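PDB 6M4K: alpha-amylase from Eisenia fetida, which probably hydrolyses internal alpha-1,4-glucosidic bonds in starch and related polysaccharides, with calcium and chloride as cofactors. Local coordinates for residues Val131-Asn136 with Asn176-Val181; Val256-His261 with Gly288-Phe293; Leu317-Ala322 with Tyr346-Asn351; Gly446-Asp451 with Arg470-Val475. All blocks are in the same frame, centred on the assembly; numbering follows the deposited sequence. Where two conformers were deposited one is given.

In the fold
Contacts 1, 2 and 3 belong to the glycoside hydrolase family 13 catalytic part, whose eight parallel strands close into a TIM barrel. Contact 4 lies in the C-terminal all-beta domain. In contact 1 the side chain of Val178 is about 10 Å from the bound calcium ion; in contact 2 that of Val256 is about 10 Å from that of the calcium ligand Arg161. Contact 2 joins the units of the sixth and seventh barrel strands, and contact 3 joins loops after the seventh and eighth. Their nearest atoms are about 9 Å apart. Contacts 1 and 4 lie on opposite sides of the chain centre, with their own centres about 61 Å apart. None of the four contacts touches another.

Contact 1 of 4, residues Val131-Asn136 with Asn176-Val181; sequences VPYGPN and NYVRDV. With SO4 (sulfate ion), chain H.
Val131 CA lies 7.8 Å from Val181 CA, and Tyr133 CA lies 8.3 Å from Val178 CA, so side chains bridge the gap between the backbones. A cis peptide bond precedes Pro132. The one hydrogen bond across runs from Tyr177 OH to Pro132 O, at 2.7 Å. The donor lies in the carbonyl plane (146° at the oxygen), and the oxygen sits at the edge of the Tyr177 ring. Tyr177 reaches the loop because its CG stands opposite the backbone N (chi1 177°). Val181 CG2 covers one face of the Tyr177 ring near the rim, while Val181 CG1 meets Val131 CG1 at 3.6 Å and Tyr133 OH at 3.5 Å. Tyr133 and Val181 slide past in opposite directions. Val131 CG1 lies over the centre of one face of the Tyr133 ring. Tyr133 meets Tyr177 obliquely, CD1 to CE2 at 3.9 Å, and its CE1 rests on Val178 CG2. Its hydroxyl is hydrogen-bonded to Tyr72. Arg179 points away from the loop and binds a sulfate, probably from the crystallisation liquor, through two hydrogen bonds at the guanidinium edge, NH1 to O4 and NH2 to O3. Asp209 forms a salt bridge with the same group. The loop belongs to the excursion between the third barrel strand, 97-102, and the next barrel helix, 176-192, which in this family is domain B. That helix leads into strand 196-199.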
# COMPACT_ATOMS: atom_id res chain seq x y z
N VAL A 131 -7.90 26.05 -10.10
CA VAL A 131 -6.52 26.06 -9.60
C VAL A 131 -5.96 27.49 -9.42
O VAL A 131 -5.64 27.87 -8.30
CB VAL A 131 -5.61 25.10 -10.41
CG1 VAL A 131 -4.17 25.23 -9.96
CG2 VAL A 131 -6.09 23.66 -10.27
N PRO A 132 -5.85 28.29 -10.50
CA PRO A 132 -6.09 28.03 -11.93
C PRO A 132 -4.85 27.53 -12.67
O PRO A 132 -3.71 27.94 -12.36
CB PRO A 132 -6.49 29.42 -12.45
CG PRO A 132 -5.64 30.35 -11.65
CD PRO A 132 -5.55 29.72 -10.26
N TYR A 133 -5.07 26.65 -13.65
CA TYR A 133 -4.06 26.27 -14.63
C TYR A 133 -4.61 26.54 -16.02
O TYR A 133 -5.81 26.40 -16.27
CB TYR A 133 -3.80 24.76 -14.59
CG TYR A 133 -2.98 24.18 -13.45
CD1 TYR A 133 -1.82 24.80 -12.99
CD2 TYR A 133 -3.35 22.97 -12.88
CE1 TYR A 133 -1.06 24.23 -11.96
CE2 TYR A 133 -2.60 22.39 -11.86
CZ TYR A 133 -1.46 23.02 -11.42
OH TYR A 133 -0.70 22.46 -10.42
N GLY A 134 -3.70 26.89 -16.94
CA GLY A 134 -3.98 26.98 -18.36
C GLY A 134 -2.91 26.26 -19.16
O GLY A 134 -2.04 25.61 -18.59
N PRO A 135 -2.94 26.39 -20.49
CA PRO A 135 -1.99 25.66 -21.34
C PRO A 135 -0.52 25.86 -21.01
O PRO A 135 0.26 24.92 -21.19
CB PRO A 135 -2.32 26.17 -22.75
CG PRO A 135 -3.78 26.47 -22.68
CD PRO A 135 -4.00 27.03 -21.29
N ASN A 136 -0.13 27.05 -20.53
CA ASN A 136 1.28 27.29 -20.23
C ASN A 136 1.78 26.44 -19.07
O ASN A 136 2.99 26.32 -18.87
CB ASN A 136 1.53 28.76 -19.88
CG ASN A 136 1.28 29.69 -21.04
OD1 ASN A 136 1.48 29.32 -22.19
ND2 ASN A 136 0.84 30.91 -20.75
N ASN A 176 7.86 27.22 -12.17
CA ASN A 176 7.78 27.74 -10.81
C ASN A 176 6.34 27.80 -10.32
O ASN A 176 6.06 27.50 -9.16
CB ASN A 176 8.43 29.12 -10.73
CG ASN A 176 9.94 29.06 -10.76
OD1 ASN A 176 10.54 27.99 -10.61
ND2 ASN A 176 10.58 30.21 -10.93
N TYR A 177 5.42 28.19 -11.20
CA TYR A 177 4.03 28.31 -10.78
C TYR A 177 3.43 26.96 -10.39
O TYR A 177 2.76 26.85 -9.37
CB TYR A 177 3.21 28.97 -11.88
CG TYR A 177 1.75 29.08 -11.55
CD1 TYR A 177 1.30 30.03 -10.66
CD2 TYR A 177 0.83 28.21 -12.11
CE1 TYR A 177 -0.04 30.13 -10.35
CE2 TYR A 177 -0.50 28.29 -11.80
CZ TYR A 177 -0.93 29.26 -10.92
OH TYR A 177 -2.27 29.36 -10.60
N VAL A 178 3.68 25.93 -11.20
CA VAL A 178 3.17 24.59 -10.88
C VAL A 178 3.75 24.10 -9.57
O VAL A 178 3.04 23.58 -8.70
CB VAL A 178 3.44 23.63 -12.05
CG1 VAL A 178 3.09 22.20 -11.65
CG2 VAL A 178 2.63 24.04 -13.28
N ARG A 179 5.06 24.30 -9.37
CA ARG A 179 5.70 23.89 -8.12
C ARG A 179 5.08 24.61 -6.93
O ARG A 179 4.85 23.99 -5.88
CB ARG A 179 7.20 24.16 -8.18
CG ARG A 179 7.90 23.37 -9.25
CD ARG A 179 9.32 23.87 -9.48
NE ARG A 179 10.08 22.95 -10.32
CZ ARG A 179 11.38 23.08 -10.55
NH1 ARG A 179 12.05 24.08 -10.01
NH2 ARG A 179 12.01 22.20 -11.32
N ASP A 180 4.82 25.91 -7.07
CA ASP A 180 4.23 26.68 -5.97
C ASP A 180 2.82 26.20 -5.67
O ASP A 180 2.43 26.08 -4.50
CB ASP A 180 4.20 28.16 -6.34
CG ASP A 180 5.57 28.82 -6.28
OD1 ASP A 180 6.52 28.23 -5.73
OD2 ASP A 180 5.68 29.96 -6.78
N VAL A 181 2.02 25.97 -6.71
CA VAL A 181 0.63 25.55 -6.53
C VAL A 181 0.56 24.19 -5.86
O VAL A 181 -0.24 23.96 -4.94
CB VAL A 181 -0.09 25.56 -7.89
CG1 VAL A 181 -1.36 24.74 -7.82
CG2 VAL A 181 -0.40 27.00 -8.31
S SO4 H . 15.50 23.46 -11.20
O1 SO4 H . 16.69 23.98 -11.86
O2 SO4 H . 15.87 22.37 -10.31
O3 SO4 H . 14.56 22.98 -12.20
O4 SO4 H . 14.87 24.54 -10.43

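Contact 2 of 4, residues Val256-His261 with Gly288-Phe293; sequences VTEFKH and GQLSGF
The carboxylate of Glu258 ties the two segments together within a beta-alpha-beta crossover of the TIM barrel. Its OE1 accepts from Leu290 N at 2.8 Å, in a nearly straight bond (165° at the hydrogen). Its OE2 accepts from Lys260 N at 2.9 Å and so caps the start of helix 259-270. This second donor sits above the carboxylate plane, 35° out of it. A bend at chi2 (51°) turns the carboxylate so that both oxygens are used, and the two bonds limit its rotation. Lys260 adds a second link. Its extended chain runs out to Gly288, where NZ donates to the carbonyl O at 3.0 Å. Between these two links lies Gln289. Its CG packs on Lys260 CB at 3.9 Å, and its amide reaches the backbone of His261. Gln289 NE2 is hydrogen-bonded to Asn264 further along the helix. His261 NE2 is hydrogen-bonded separately to Glu332 OE1. Toward the barrel, where Val256 belongs to strand 255-257 and the other segment runs on to strand 295-297, the packing becomes apolar. There Leu290 crosses Val256 at about a right angle, with CD1 3.7 Å from Val256 CB.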
# COMPACT_ATOMS: atom_id res chain seq x y z
N VAL A 256 10.36 4.60 -1.82
CA VAL A 256 9.83 4.24 -3.12
C VAL A 256 9.08 2.92 -2.99
O VAL A 256 9.55 2.00 -2.32
CB VAL A 256 10.94 4.15 -4.18
CG1 VAL A 256 10.37 3.77 -5.53
CG2 VAL A 256 11.71 5.48 -4.27
N THR A 257 7.92 2.85 -3.63
CA THR A 257 7.19 1.59 -3.74
C THR A 257 8.06 0.56 -4.46
O THR A 257 8.51 0.79 -5.58
CB THR A 257 5.93 1.80 -4.59
OG1 THR A 257 6.30 2.39 -5.85
CG2 THR A 257 4.94 2.72 -3.89
N GLU A 258 8.23 -0.61 -3.84
CA GLU A 258 9.00 -1.68 -4.48
C GLU A 258 8.03 -2.71 -5.06
O GLU A 258 7.59 -3.65 -4.39
CB GLU A 258 9.98 -2.29 -3.48
CG GLU A 258 10.80 -3.47 -4.04
CD GLU A 258 11.48 -3.17 -5.36
OE1 GLU A 258 12.73 -3.02 -5.39
OE2 GLU A 258 10.78 -3.11 -6.39
N PHE A 259 7.66 -2.51 -6.33
CA PHE A 259 6.76 -3.45 -6.99
C PHE A 259 7.40 -4.81 -7.24
O PHE A 259 6.67 -5.80 -7.44
CB PHE A 259 6.24 -2.84 -8.29
CG PHE A 259 5.15 -1.82 -8.08
CD1 PHE A 259 5.45 -0.49 -7.79
CD2 PHE A 259 3.82 -2.21 -8.15
CE1 PHE A 259 4.44 0.43 -7.59
CE2 PHE A 259 2.80 -1.29 -7.94
CZ PHE A 259 3.11 0.03 -7.66
N LYS A 260 8.73 -4.92 -7.22
CA LYS A 260 9.33 -6.24 -7.37
C LYS A 260 8.98 -7.15 -6.20
O LYS A 260 8.94 -8.37 -6.36
CB LYS A 260 10.85 -6.14 -7.50
CG LYS A 260 11.32 -5.42 -8.75
CD LYS A 260 12.82 -5.10 -8.67
CE LYS A 260 13.30 -4.34 -9.90
NZ LYS A 260 14.73 -3.94 -9.75
N HIS A 261 8.72 -6.57 -5.04
CA HIS A 261 8.46 -7.35 -3.83
C HIS A 261 7.21 -8.21 -4.00
O HIS A 261 7.25 -9.44 -3.81
CB HIS A 261 8.36 -6.34 -2.68
CG HIS A 261 7.81 -6.87 -1.39
ND1 HIS A 261 8.62 -7.20 -0.32
CD2 HIS A 261 6.53 -7.04 -0.97
CE1 HIS A 261 7.85 -7.56 0.70
NE2 HIS A 261 6.59 -7.47 0.33
N GLY A 288 17.71 -8.30 -6.06
CA GLY A 288 17.70 -7.22 -7.03
C GLY A 288 16.69 -6.14 -6.73
O GLY A 288 16.22 -5.45 -7.65
N GLN A 289 16.32 -5.98 -5.46
CA GLN A 289 15.32 -5.01 -5.03
C GLN A 289 16.00 -3.85 -4.33
O GLN A 289 17.21 -3.86 -4.05
CB GLN A 289 14.30 -5.68 -4.10
CG GLN A 289 13.58 -6.86 -4.74
CD GLN A 289 12.49 -7.48 -3.86
OE1 GLN A 289 12.25 -7.06 -2.72
NE2 GLN A 289 11.82 -8.48 -4.40
N LEU A 290 15.22 -2.81 -4.04
CA LEU A 290 15.69 -1.70 -3.24
C LEU A 290 16.11 -2.19 -1.86
O LEU A 290 15.67 -3.23 -1.37
CB LEU A 290 14.55 -0.69 -3.04
CG LEU A 290 14.04 0.01 -4.29
CD1 LEU A 290 12.89 0.96 -3.96
CD2 LEU A 290 15.19 0.74 -4.97
N SER A 291 16.97 -1.41 -1.21
CA SER A 291 17.25 -1.69 0.20
C SER A 291 15.96 -1.53 1.01
O SER A 291 15.09 -0.72 0.69
CB SER A 291 18.33 -0.74 0.74
OG SER A 291 17.79 0.52 1.10
N GLY A 292 15.84 -2.34 2.05
CA GLY A 292 14.66 -2.27 2.90
C GLY A 292 14.38 -0.86 3.41
O GLY A 292 13.22 -0.45 3.51
N PHE A 293 15.44 -0.10 3.74
CA PHE A 293 15.24 1.23 4.30
C PHE A 293 14.69 2.20 3.26
O PHE A 293 14.16 3.25 3.64
CB PHE A 293 16.54 1.80 4.86
CG PHE A 293 17.10 1.04 6.03
CD1 PHE A 293 16.33 0.10 6.72
CD2 PHE A 293 18.40 1.28 6.45
CE1 PHE A 293 16.88 -0.60 7.80
CE2 PHE A 293 18.93 0.60 7.52
CZ PHE A 293 18.19 -0.34 8.20

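Contact 3 of 4, residues Leu317-Ala322 with Tyr346-Asn351; sequences LTFFEA and YNWPRN
Phe320 and Arg350 stack where two loops of the TIM barrel meet, one after strand 295-297 and the other after strand 339-344. The Arg350 guanidinium lies flat over one face of the Phe320 ring, with centres 4.1 Å apart and planes at 17°. This is a cation-pi stack, and Arg350 CD adds a CH-pi contact over the same face. The bend at chi3 (75°) folds the arginine chain along the ring. Phe319 CE1 covers the centre of the opposite face, so Phe320 is held between an aromatic and a cationic neighbour. The edge of Phe320 points at the face of Trp348 in a T-shaped pair, with ring centroids 5.4 Å apart and planes at 86°. Arg350 CB sits over that same tryptophan face. Phe319 CZ touches Trp348 CZ3 at 3.9 Å. The indole is fixed from outside by a hydrogen bond from NE1 to Asp357. Asn347 OD1 lies at the edge of the Phe319 ring, and Asn347 ND2 is hydrogen-bonded to Gly380 O. Glu321, the N-cap residue of helix 322-334, forms a salt bridge with Arg350, its hydrogen bond weak, OE2 to NH1 at 3.5 Å. A water also bridges the two: it donates to Glu321 OE2 at 2.6 Å and accepts from Arg350 NH2 at 2.8 Å. Another water joins Arg350 NH1 to Thr318 OG1. That hydroxyl also closes an ST turn, accepting from Phe320 N at 3.1 Å. Thr318 N donates to Glu321 OE1 at 2.9 Å.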
# COMPACT_ATOMS: atom_id res chain seq x y z
N LEU A 317 -0.88 -11.63 -5.95
CA LEU A 317 -1.87 -12.26 -5.09
C LEU A 317 -2.79 -11.20 -4.48
O LEU A 317 -2.34 -10.10 -4.12
CB LEU A 317 -1.19 -13.07 -3.99
CG LEU A 317 -0.50 -14.33 -4.50
CD1 LEU A 317 0.42 -14.92 -3.43
CD2 LEU A 317 -1.57 -15.36 -4.94
N THR A 318 -4.08 -11.53 -4.39
CA THR A 318 -5.10 -10.61 -3.93
C THR A 318 -6.10 -11.40 -3.10
O THR A 318 -6.00 -12.62 -2.96
CB THR A 318 -5.85 -9.99 -5.11
OG1 THR A 318 -6.72 -10.98 -5.69
CG2 THR A 318 -4.90 -9.50 -6.18
N PHE A 319 -7.10 -10.69 -2.57
CA PHE A 319 -8.14 -11.36 -1.78
C PHE A 319 -8.90 -12.41 -2.59
O PHE A 319 -9.55 -13.28 -1.99
CB PHE A 319 -9.11 -10.34 -1.16
CG PHE A 319 -9.99 -9.63 -2.16
CD1 PHE A 319 -11.23 -10.16 -2.51
CD2 PHE A 319 -9.60 -8.43 -2.72
CE1 PHE A 319 -12.04 -9.52 -3.41
CE2 PHE A 319 -10.42 -7.78 -3.63
CZ PHE A 319 -11.65 -8.33 -3.98
N PHE A 320 -8.84 -12.37 -3.92
CA PHE A 320 -9.45 -13.42 -4.73
C PHE A 320 -8.71 -14.75 -4.61
O PHE A 320 -9.29 -15.80 -4.92
CB PHE A 320 -9.55 -12.99 -6.20
CG PHE A 320 -10.68 -12.04 -6.49
CD1 PHE A 320 -11.99 -12.49 -6.52
CD2 PHE A 320 -10.44 -10.70 -6.77
CE1 PHE A 320 -13.03 -11.62 -6.80
CE2 PHE A 320 -11.48 -9.83 -7.05
CZ PHE A 320 -12.77 -10.29 -7.07
N GLU A 321 -7.45 -14.73 -4.17
CA GLU A 321 -6.69 -15.94 -3.90
C GLU A 321 -6.35 -15.94 -2.42
O GLU A 321 -5.18 -15.88 -2.04
CB GLU A 321 -5.42 -15.98 -4.76
CG GLU A 321 -5.66 -15.88 -6.28
CD GLU A 321 -5.87 -14.45 -6.76
OE1 GLU A 321 -5.21 -13.52 -6.22
OE2 GLU A 321 -6.70 -14.23 -7.68
N ALA A 322 -7.38 -16.02 -1.57
CA ALA A 322 -7.24 -15.62 -0.18
C ALA A 322 -6.22 -16.47 0.58
O ALA A 322 -5.46 -15.95 1.40
CB ALA A 322 -8.60 -15.67 0.52
N TYR A 346 -12.40 -3.45 -1.71
CA TYR A 346 -13.81 -3.77 -1.88
C TYR A 346 -13.97 -4.81 -2.98
O TYR A 346 -13.12 -4.96 -3.87
CB TYR A 346 -14.63 -2.51 -2.18
CG TYR A 346 -14.27 -1.73 -3.43
CD1 TYR A 346 -14.69 -2.16 -4.68
CD2 TYR A 346 -13.54 -0.54 -3.36
CE1 TYR A 346 -14.39 -1.45 -5.82
CE2 TYR A 346 -13.24 0.19 -4.50
CZ TYR A 346 -13.67 -0.27 -5.73
OH TYR A 346 -13.39 0.46 -6.86
N ASN A 347 -15.09 -5.52 -2.93
CA ASN A 347 -15.42 -6.51 -3.94
C ASN A 347 -16.02 -5.83 -5.17
O ASN A 347 -16.65 -4.78 -5.09
CB ASN A 347 -16.43 -7.50 -3.35
CG ASN A 347 -16.44 -8.84 -4.06
OD1 ASN A 347 -15.65 -9.09 -4.96
ND2 ASN A 347 -17.34 -9.72 -3.64
N TRP A 348 -15.80 -6.45 -6.32
CA TRP A 348 -16.39 -5.96 -7.56
C TRP A 348 -16.51 -7.15 -8.50
O TRP A 348 -15.89 -8.19 -8.26
CB TRP A 348 -15.54 -4.83 -8.18
CG TRP A 348 -14.34 -5.29 -8.98
CD1 TRP A 348 -14.27 -5.46 -10.34
CD2 TRP A 348 -13.04 -5.62 -8.47
NE1 TRP A 348 -13.00 -5.88 -10.70
CE2 TRP A 348 -12.24 -5.99 -9.57
CE3 TRP A 348 -12.48 -5.64 -7.18
CZ2 TRP A 348 -10.91 -6.37 -9.42
CZ3 TRP A 348 -11.15 -6.02 -7.05
CH2 TRP A 348 -10.38 -6.38 -8.16
N PRO A 349 -17.36 -7.04 -9.57
CA PRO A 349 -17.58 -8.22 -10.43
C PRO A 349 -16.43 -8.44 -11.41
O PRO A 349 -16.56 -8.29 -12.64
CB PRO A 349 -18.90 -7.87 -11.13
CG PRO A 349 -18.84 -6.39 -11.26
CD PRO A 349 -18.23 -5.91 -9.96
N ARG A 350 -15.26 -8.81 -10.87
CA ARG A 350 -14.11 -9.09 -11.71
C ARG A 350 -14.48 -10.11 -12.77
O ARG A 350 -15.07 -11.15 -12.46
CB ARG A 350 -12.95 -9.61 -10.85
CG ARG A 350 -11.63 -9.74 -11.60
CD ARG A 350 -10.53 -10.36 -10.75
NE ARG A 350 -10.76 -11.80 -10.62
CZ ARG A 350 -9.88 -12.67 -10.15
NH1 ARG A 350 -8.69 -12.26 -9.73
NH2 ARG A 350 -10.18 -13.96 -10.10
N ASN A 351 -14.11 -9.82 -14.02
CA ASN A 351 -14.62 -10.59 -15.16
C ASN A 351 -13.52 -10.62 -16.22
O ASN A 351 -13.46 -9.76 -17.09
CB ASN A 351 -15.90 -9.94 -15.69
CG ASN A 351 -16.55 -10.76 -16.77
OD1 ASN A 351 -16.95 -11.89 -16.54
ND2 ASN A 351 -16.65 -10.19 -17.96
O HOH W 1 -7.58 -9.90 -8.45
O HOH W 2 -8.62 -15.75 -8.60

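Contact 4 of 4, residues Gly446-Asp451 with Arg470-Val475; sequences GGEYCD and RATVIV
Tyr449 and Val475 lie on one face of a two-stranded antiparallel sheet and cross obliquely. Val475 CG2 packs 3.5 Å from Tyr449 CE1. The tyrosine CG lies beside its own backbone N (chi1 -65°), which swings the ring along the sheet to Val475, two residues beyond its strand partner Val473. The hydroxyl is hydrogen-bonded to Pro445 O. On the other face Glu448, in one of its two conformers, and Ile474 stand side by side and point the same way. Beyond the strands Asp451 OD2 comes to the edge of the Arg470 guanidinium, with the carboxylate and guanidinium planes 34° apart. Their salt bridge is long, 3.7 Å from Asp451 OD2 to Arg470 NE. A water lies between them, 2.7 Å from Asp451 OD2, and accepts from Arg470 NE at 2.7 Å. Both groups have further partners: Asp451 OD2 bonds Ser454, and Arg470 NH2 bonds Asn490 O. A second water joins Asp451 N to Arg470 O, where the backbones have drawn apart. The strands themselves pair Gly447 with Val475 and Tyr449 with Val473 as hydrogen-bonded pairs, each with two bonds, and Glu448 with Ile474 as the non-hydrogen-bonded pair between them. Tyr449 and Val475 also touch Ile495 of strand 492-496, and Cys450 is joined to Cys462 by a disulfide. This is an antiparallel strand pair, resting on a larger sheet, in the C-terminal all-beta domain of the alpha-amylases.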
# COMPACT_ATOMS: atom_id res chain seq x y z
N GLY A 446 11.18 -21.53 26.71
CA GLY A 446 10.29 -22.66 26.91
C GLY A 446 8.94 -22.23 27.46
O GLY A 446 8.84 -21.29 28.25
N GLY A 447 7.90 -22.91 27.01
CA GLY A 447 6.57 -22.60 27.51
C GLY A 447 5.49 -23.04 26.54
O GLY A 447 5.74 -23.73 25.55
N GLU A 448 4.28 -22.60 26.85
CA GLU A 448 3.09 -22.99 26.12
C GLU A 448 2.63 -21.81 25.27
O GLU A 448 2.32 -20.73 25.79
CB GLU A 448 1.98 -23.44 27.07
CG GLU A 448 2.44 -24.50 28.07
CD GLU A 448 1.29 -25.14 28.82
OE1 GLU A 448 0.38 -25.70 28.17
OE2 GLU A 448 1.28 -25.06 30.07
N TYR A 449 2.60 -22.02 23.95
CA TYR A 449 2.26 -20.98 22.99
C TYR A 449 1.05 -21.40 22.16
O TYR A 449 0.81 -22.59 21.95
CB TYR A 449 3.43 -20.74 22.03
CG TYR A 449 4.69 -20.19 22.65
CD1 TYR A 449 5.55 -20.99 23.39
CD2 TYR A 449 5.03 -18.85 22.47
CE1 TYR A 449 6.70 -20.48 23.94
CE2 TYR A 449 6.18 -18.33 23.01
CZ TYR A 449 7.01 -19.14 23.75
OH TYR A 449 8.16 -18.61 24.28
N CYS A 450 0.31 -20.41 21.68
CA CYS A 450 -0.79 -20.66 20.76
C CYS A 450 -0.43 -20.18 19.36
O CYS A 450 0.28 -19.18 19.20
CB CYS A 450 -2.06 -19.92 21.19
SG CYS A 450 -2.55 -20.22 22.89
N ASP A 451 -0.93 -20.89 18.36
CA ASP A 451 -0.78 -20.48 16.97
C ASP A 451 -1.66 -19.26 16.72
O ASP A 451 -2.89 -19.36 16.69
CB ASP A 451 -1.19 -21.62 16.06
CG ASP A 451 -1.37 -21.17 14.63
OD1 ASP A 451 -0.59 -20.31 14.18
OD2 ASP A 451 -2.31 -21.64 13.96
N ARG A 470 -5.73 -24.17 16.64
CA ARG A 470 -4.96 -25.41 16.69
C ARG A 470 -4.53 -25.73 18.11
O ARG A 470 -4.58 -24.89 19.02
CB ARG A 470 -3.72 -25.30 15.80
CG ARG A 470 -4.01 -25.14 14.32
CD ARG A 470 -2.74 -25.17 13.48
NE ARG A 470 -3.00 -24.75 12.10
CZ ARG A 470 -3.48 -25.55 11.15
NH1 ARG A 470 -3.76 -26.82 11.42
NH2 ARG A 470 -3.69 -25.07 9.93
N ALA A 471 -4.10 -26.98 18.30
CA ALA A 471 -3.57 -27.41 19.57
C ALA A 471 -2.37 -26.56 19.98
O ALA A 471 -1.63 -26.04 19.13
CB ALA A 471 -3.16 -28.88 19.50
N THR A 472 -2.19 -26.44 21.28
CA THR A 472 -1.11 -25.64 21.83
C THR A 472 0.25 -26.17 21.40
O THR A 472 0.47 -27.39 21.34
CB THR A 472 -1.22 -25.68 23.35
OG1 THR A 472 -2.09 -24.62 23.80
CG2 THR A 472 0.13 -25.54 23.98
N VAL A 473 1.18 -25.26 21.10
CA VAL A 473 2.54 -25.60 20.72
C VAL A 473 3.42 -25.50 21.96
O VAL A 473 3.50 -24.44 22.59
CB VAL A 473 3.06 -24.67 19.61
CG1 VAL A 473 4.52 -24.94 19.34
CG2 VAL A 473 2.22 -24.81 18.35
N ILE A 474 4.11 -26.59 22.29
CA ILE A 474 5.01 -26.63 23.44
C ILE A 474 6.43 -26.35 22.96
O ILE A 474 6.98 -27.10 22.15
CB ILE A 474 4.96 -27.99 24.15
CG1 ILE A 474 3.55 -28.25 24.69
CG2 ILE A 474 6.01 -28.04 25.26
CD1 ILE A 474 3.05 -27.20 25.64
N VAL A 475 7.03 -25.28 23.47
CA VAL A 475 8.45 -25.05 23.29
C VAL A 475 9.15 -25.67 24.48
O VAL A 475 8.89 -25.29 25.63
CB VAL A 475 8.76 -23.55 23.15
CG1 VAL A 475 10.25 -23.33 23.04
CG2 VAL A 475 8.05 -22.98 21.92
O HOH W 3 -2.27 -23.24 19.11
O HOH W 4 -2.85 -22.13 11.39